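PDB 4Y9I: mycobacterium tuberculosis paralogous family 11 from Mycobacterium smegmatis, which probably uses reduced coenzyme F420 to reduce quinones to quinols. Local coordinates for residues 8-13 with 34-39; 81-86 with 108-113. All coordinates share one frame; numbering follows the deposited sequence. Where two conformers were deposited one is given.

Overall arrangement
The two contacts lie on the inner and outer sides of one six-stranded antiparallel sheet that closes into a barrel, consistent with the split barrel of the FMN-binding clan. Contact 1 (8-13 with 34-39) comes first along the chain and is complete before contact 2 (81-86 with 108-113) begins; their centres are about 12 Å apart. Strands 35-39 and 110-113 are neighbours in the sheet, joined by probable backbone hydrogen bonds from V113 N to Y36 O and from M38 N to F111 O. Contact 1 thus forms part of the barrel interior, while contact 2 fastens helix 80-93 against the outside, with W86 also packing on K35 and A37.

Contact 1: 8-13 with 34-39; sequences PIVLFT and GKYAMV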
loop_
_atom_site.group_PDB
_atom_site.type_symbol
_atom_site.label_atom_id
_atom_site.label_comp_id
_atom_site.label_asym_id
_atom_site.label_seq_id
_atom_site.Cartn_x
_atom_site.Cartn_y
_atom_site.Cartn_z
ATOM N N PRO A 8 11.474 -5.902 -6.157
ATOM C CA PRO A 8 10.058 -6.124 -5.884
ATOM C C PRO A 8 9.332 -5.043 -5.086
ATOM O O PRO A 8 8.305 -5.340 -4.511
ATOM C CB PRO A 8 10.103 -7.441 -5.081
ATOM C CG PRO A 8 11.263 -7.329 -4.264
ATOM C CD PRO A 8 12.288 -6.679 -5.187
ATOM N N ILE A 9 9.912 -3.837 -5.010
ATOM C CA ILE A 9 9.362 -2.830 -4.077
ATOM C C ILE A 9 8.931 -1.630 -4.862
ATOM O O ILE A 9 9.567 -1.264 -5.856
ATOM C CB ILE A 9 10.449 -2.492 -3.013
ATOM C CG1 ILE A 9 10.790 -3.780 -2.203
ATOM C CG2 ILE A 9 10.054 -1.306 -2.128
ATOM C CD1 ILE A 9 12.062 -3.629 -1.379
ATOM N N VAL A 10 7.907 -0.939 -4.389
ATOM C CA VAL A 10 7.569 0.365 -4.879
ATOM C C VAL A 10 7.452 1.379 -3.713
ATOM O O VAL A 10 7.424 0.985 -2.537
ATOM C CB VAL A 10 6.271 0.367 -5.655
ATOM C CG1 VAL A 10 6.405 -0.485 -6.908
ATOM C CG2 VAL A 10 5.119 -0.015 -4.788
ATOM N N LEU A 11 7.485 2.662 -4.069
ATOM C CA LEU A 11 7.390 3.727 -3.059
ATOM C C LEU A 11 6.102 4.517 -3.148
ATOM O O LEU A 11 5.734 5.001 -4.235
ATOM C CB LEU A 11 8.530 4.740 -3.273
ATOM C CG LEU A 11 8.598 5.841 -2.212
ATOM C CD1 LEU A 11 9.179 5.317 -0.926
ATOM C CD2 LEU A 11 9.451 6.953 -2.735
ATOM N N PHE A 12 5.428 4.619 -2.012
ATOM C CA PHE A 12 4.215 5.446 -1.901
ATOM C C PHE A 12 4.530 6.642 -1.093
ATOM O O PHE A 12 5.045 6.516 0.031
ATOM C CB PHE A 12 3.129 4.653 -1.235
ATOM C CG PHE A 12 2.681 3.439 -2.062
ATOM C CD1 PHE A 12 1.765 3.628 -3.079
ATOM C CD2 PHE A 12 3.208 2.195 -1.844
ATOM C CE1 PHE A 12 1.334 2.560 -3.877
ATOM C CE2 PHE A 12 2.791 1.126 -2.646
ATOM C CZ PHE A 12 1.879 1.311 -3.704
ATOM N N THR A 13 4.247 7.830 -1.623
ATOM C CA THR A 13 4.491 9.076 -0.901
ATOM C C THR A 13 3.179 9.638 -0.420
ATOM O O THR A 13 2.310 9.806 -1.231
ATOM C CB THR A 13 5.227 10.122 -1.737
ATOM O OG1 THR A 13 6.466 9.541 -2.203
ATOM C CG2 THR A 13 5.545 11.339 -0.904
ATOM N N GLY A 34 -1.644 -0.977 -14.306
ATOM C CA GLY A 34 -1.293 0.370 -13.925
ATOM C C GLY A 34 -1.786 0.869 -12.597
ATOM O O GLY A 34 -1.566 2.058 -12.279
ATOM N N LYS A 35 -2.500 0.006 -11.869
ATOM C CA LYS A 35 -2.919 0.270 -10.493
ATOM C C LYS A 35 -2.085 -0.529 -9.533
ATOM O O LYS A 35 -1.551 -1.612 -9.858
ATOM C CB LYS A 35 -4.421 0.003 -10.310
ATOM C CG LYS A 35 -5.279 0.877 -11.245
ATOM C CD LYS A 35 -6.785 0.809 -10.933
ATOM C CE LYS A 35 -7.566 1.879 -11.764
ATOM N NZ LYS A 35 -8.978 1.957 -11.296
ATOM N N TYR A 36 -1.961 -0.003 -8.327
ATOM C CA TYR A 36 -1.097 -0.568 -7.292
ATOM C C TYR A 36 -1.869 -0.821 -6.031
ATOM O O TYR A 36 -2.853 -0.063 -5.717
ATOM C CB TYR A 36 0.093 0.340 -6.960
ATOM C CG TYR A 36 1.098 0.484 -8.101
ATOM C CD1 TYR A 36 0.833 1.354 -9.168
ATOM C CD2 TYR A 36 2.214 -0.336 -8.194
ATOM C CE1 TYR A 36 1.694 1.449 -10.242
ATOM C CE2 TYR A 36 3.098 -0.226 -9.262
ATOM C CZ TYR A 36 2.809 0.638 -10.316
ATOM O OH TYR A 36 3.651 0.755 -11.380
ATOM N N ALA A 37 -1.457 -1.814 -5.237
ATOM C CA ALA A 37 -2.013 -1.990 -3.907
ATOM C C ALA A 37 -1.038 -1.662 -2.768
ATOM O O ALA A 37 0.163 -1.984 -2.855
ATOM C CB ALA A 37 -2.556 -3.399 -3.703
ATOM N N MET A 38 -1.548 -1.041 -1.704
ATOM C CA MET A 38 -0.800 -0.825 -0.445
ATOM C C MET A 38 -1.412 -1.815 0.549
ATOM O O MET A 38 -2.594 -1.647 0.995
ATOM C CB MET A 38 -1.029 0.563 0.081
ATOM C CG MET A 38 -0.561 1.680 -0.877
ATOM S SD MET A 38 -0.859 3.346 -0.284
ATOM C CE MET A 38 0.465 3.455 0.881
ATOM N N VAL A 39 -0.680 -2.816 0.938
ATOM C CA VAL A 39 -1.163 -3.801 1.951
ATOM C C VAL A 39 -0.779 -3.264 3.320
ATOM O O VAL A 39 0.385 -3.091 3.641
ATOM C CB VAL A 39 -0.569 -5.169 1.702
ATOM C CG1 VAL A 39 -0.984 -6.145 2.803
ATOM C CG2 VAL A 39 -0.930 -5.654 0.305
#
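F12 receives M38 over one face of its ring and Y36 at its edge, and this three-residue cluster carries most of the contact. The methylene CG of M38 sits almost exactly above the ring centre of F12, 3.5 Å from the centroid and 5° off the ring normal, a CH-pi contact. The thioether also lies over the face: M38 SD is 4.2 Å from the centroid of the F12 ring, a Met-aromatic contact. A bend at the last torsion of the methionine (chi3 77°) turns its methyl back along the phenylalanine, with M38 CE 3.6 Å from F12 CB, and the two side chains run past each other in opposite directions. At the far end of the ring, F12 CZ meets Y36 CB at 3.8 Å, near the ring plane. A lighter apolar touch follows at V10, whose CG1 lies 4.1 Å from Y36 CE2 on an oblique approach. The hydroxyl of Y36 hydrogen-bonds to D65 and K68, which helps hold the phenol in place. No hydrogen bond joins the two segments, whose strands cross at 82° with axes 9.3 Å apart: they face each other through side chains across the barrel interior. Strand 22-32 lies between them in sheet order, and V61 and V63 of strand 60-65, together with V113 of strand 110-113, pack further round F12.

Contact 2: 81-86 with 108-113; sequences EEREHW and IPVFIV
R83 reaches from helix 80-93 to the carbonyl oxygen of I108 and grips it side-on with two nitrogens. R83 NH2 lies 2.7 Å from I108 O, in the carbonyl plane and on a lone pair, with an N-H...O angle of 156°. The second bond, R83 NE to I108 O at 3.1 Å, is more bent, and its donor is tilted from the carbonyl plane. The oxygen lies in the guanidinium plane between the two donors, which limits the tilt of the group. CG is anti to the backbone N (chi1 -172°) and the chain runs extended from there to NE, which carries the charged end across to the strand. V110 crosses the arginine at about a right angle, its CG2 3.9 Å from R83 NE. Here the helix lies across strand 110-113 at 86°, covering the outer side of the barrel sheet. W86 continues the buried packing: CD1 of I112 comes to 3.7 Å from W86 CZ2, while CG1 of I112 stands over one face of the indole toward its rim. Between these groups V110 meets W86 more loosely, CG1 to CB at 4.3 Å. L78 adds to this apolar side by touching R83, W86 and I112. Toward solvent the helix is more polar: in one of its two conformers, exposed E84 turns its OE2 to R83 NH1 at 2.7 Å, a salt bridge that may therefore be intermittent. Partly exposed H85 instead hydrogen-bonds through NE2 to E32.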
loop_
_atom_site.group_PDB
_atom_site.type_symbol
_atom_site.label_atom_id
_atom_site.label_comp_id
_atom_site.label_asym_id
_atom_site.label_seq_id
_atom_site.Cartn_x
_atom_site.Cartn_y
_atom_site.Cartn_z
ATOM N N GLU A 81 -15.377 -8.344 -2.860
ATOM C CA GLU A 81 -14.686 -9.128 -3.890
ATOM C C GLU A 81 -13.446 -8.383 -4.486
ATOM O O GLU A 81 -12.473 -9.019 -4.903
ATOM C CB GLU A 81 -15.677 -9.566 -4.986
ATOM C CG GLU A 81 -16.699 -10.553 -4.411
ATOM C CD GLU A 81 -17.786 -11.083 -5.371
ATOM O OE1 GLU A 81 -18.164 -10.391 -6.359
ATOM O OE2 GLU A 81 -18.291 -12.204 -5.073
ATOM N N GLU A 82 -13.527 -7.089 -4.620
ATOM C CA GLU A 82 -12.373 -6.383 -5.137
ATOM C C GLU A 82 -11.154 -6.471 -4.186
ATOM O O GLU A 82 -10.047 -6.635 -4.605
ATOM C CB GLU A 82 -12.759 -4.943 -5.463
ATOM C CG GLU A 82 -13.349 -4.767 -6.884
ATOM C CD GLU A 82 -12.822 -5.728 -7.958
ATOM O OE1 GLU A 82 -13.502 -6.685 -8.258
ATOM O OE2 GLU A 82 -11.779 -5.501 -8.490
ATOM N N ARG A 83 -11.411 -6.390 -2.914
ATOM C CA ARG A 83 -10.328 -6.633 -1.957
ATOM C C ARG A 83 -9.770 -8.020 -2.114
ATOM O O ARG A 83 -8.560 -8.257 -2.072
ATOM C CB ARG A 83 -10.757 -6.447 -0.506
ATOM C CG ARG A 83 -9.561 -6.523 0.427
ATOM C CD ARG A 83 -9.980 -6.722 1.860
ATOM N NE ARG A 83 -8.815 -7.118 2.615
ATOM C CZ ARG A 83 -8.229 -8.318 2.606
ATOM N NH1 ARG A 83 -8.785 -9.364 2.009
ATOM N NH2 ARG A 83 -7.173 -8.537 3.363
ATOM N N GLU A 84 -10.657 -8.983 -2.247
ATOM C CA GLU A 84 -10.210 -10.343 -2.411
ATOM C C GLU A 84 -9.294 -10.498 -3.597
ATOM O O GLU A 84 -8.357 -11.229 -3.551
ATOM C CB GLU A 84 -11.406 -11.354 -2.416
ATOM C CG GLU A 84 -12.141 -11.375 -1.083
ATOM C CD GLU A 84 -11.247 -11.430 0.224
ATOM O OE1 GLU A 84 -10.761 -12.537 0.562
ATOM O OE2 GLU A 84 -11.054 -10.399 0.949
ATOM N N HIS A 85 -9.648 -9.821 -4.679
ATOM C CA HIS A 85 -8.860 -9.920 -5.899
ATOM C C HIS A 85 -7.425 -9.388 -5.670
ATOM O O HIS A 85 -6.450 -10.056 -6.018
ATOM C CB HIS A 85 -9.562 -9.125 -6.985
ATOM C CG HIS A 85 -8.749 -8.964 -8.213
ATOM N ND1 HIS A 85 -8.410 -10.017 -9.036
ATOM C CD2 HIS A 85 -8.164 -7.876 -8.760
ATOM C CE1 HIS A 85 -7.660 -9.575 -10.029
ATOM N NE2 HIS A 85 -7.480 -8.284 -9.870
ATOM N N TRP A 86 -7.327 -8.208 -5.091
ATOM C CA TRP A 86 -6.023 -7.621 -4.838
ATOM C C TRP A 86 -5.257 -8.383 -3.754
ATOM O O TRP A 86 -4.038 -8.417 -3.795
ATOM C CB TRP A 86 -6.164 -6.133 -4.548
ATOM C CG TRP A 86 -6.446 -5.380 -5.788
ATOM C CD1 TRP A 86 -7.668 -5.022 -6.279
ATOM C CD2 TRP A 86 -5.488 -4.829 -6.686
ATOM N NE1 TRP A 86 -7.529 -4.357 -7.453
ATOM C CE2 TRP A 86 -6.208 -4.169 -7.713
ATOM C CE3 TRP A 86 -4.094 -4.789 -6.729
ATOM C CZ2 TRP A 86 -5.563 -3.519 -8.763
ATOM C CZ3 TRP A 86 -3.504 -4.129 -7.770
ATOM C CH2 TRP A 86 -4.228 -3.497 -8.732
ATOM N N ILE A 108 -6.753 -7.808 6.790
ATOM C CA ILE A 108 -5.722 -6.762 6.633
ATOM C C ILE A 108 -6.231 -5.748 5.586
ATOM O O ILE A 108 -6.573 -6.128 4.478
ATOM C CB ILE A 108 -4.361 -7.390 6.231
ATOM C CG1 ILE A 108 -3.818 -8.233 7.370
ATOM C CG2 ILE A 108 -3.313 -6.350 5.839
ATOM C CD1 ILE A 108 -2.710 -9.176 6.989
ATOM N N PRO A 109 -6.218 -4.456 5.931
ATOM C CA PRO A 109 -6.714 -3.506 4.908
ATOM C C PRO A 109 -5.813 -3.521 3.690
ATOM O O PRO A 109 -4.577 -3.625 3.838
ATOM C CB PRO A 109 -6.651 -2.153 5.610
ATOM C CG PRO A 109 -6.674 -2.495 7.093
ATOM C CD PRO A 109 -5.932 -3.813 7.211
ATOM N N VAL A 110 -6.415 -3.325 2.513
ATOM C CA VAL A 110 -5.679 -3.169 1.243
ATOM C C VAL A 110 -6.265 -1.976 0.611
ATOM O O VAL A 110 -7.504 -1.925 0.379
ATOM C CB VAL A 110 -5.810 -4.394 0.326
ATOM C CG1 VAL A 110 -4.985 -4.261 -0.901
ATOM C CG2 VAL A 110 -5.453 -5.639 1.165
ATOM N N PHE A 111 -5.383 -1.048 0.216
ATOM C CA PHE A 111 -5.774 0.111 -0.564
ATOM C C PHE A 111 -5.386 -0.079 -2.031
ATOM O O PHE A 111 -4.252 -0.481 -2.341
ATOM C CB PHE A 111 -5.058 1.378 -0.051
ATOM C CG PHE A 111 -5.396 1.772 1.351
ATOM C CD1 PHE A 111 -4.819 1.115 2.422
ATOM C CD2 PHE A 111 -6.342 2.774 1.618
ATOM C CE1 PHE A 111 -5.162 1.444 3.721
ATOM C CE2 PHE A 111 -6.702 3.075 2.941
ATOM C CZ PHE A 111 -6.094 2.442 3.996
ATOM N N ILE A 112 -6.250 0.273 -2.955
ATOM C CA ILE A 112 -5.911 0.452 -4.384
ATOM C C ILE A 112 -5.437 1.918 -4.574
ATOM O O ILE A 112 -5.997 2.819 -3.946
ATOM C CB ILE A 112 -7.080 0.096 -5.334
ATOM C CG1 ILE A 112 -6.576 -0.041 -6.754
ATOM C CG2 ILE A 112 -8.172 1.122 -5.202
ATOM C CD1 ILE A 112 -7.620 -0.644 -7.653
ATOM N N VAL A 113 -4.412 2.073 -5.379
ATOM C CA VAL A 113 -3.939 3.397 -5.716
ATOM C C VAL A 113 -4.106 3.589 -7.216
ATOM O O VAL A 113 -3.548 2.902 -7.956
ATOM C CB VAL A 113 -2.497 3.602 -5.236
ATOM C CG1 VAL A 113 -2.034 4.984 -5.595
ATOM C CG2 VAL A 113 -2.386 3.391 -3.744
#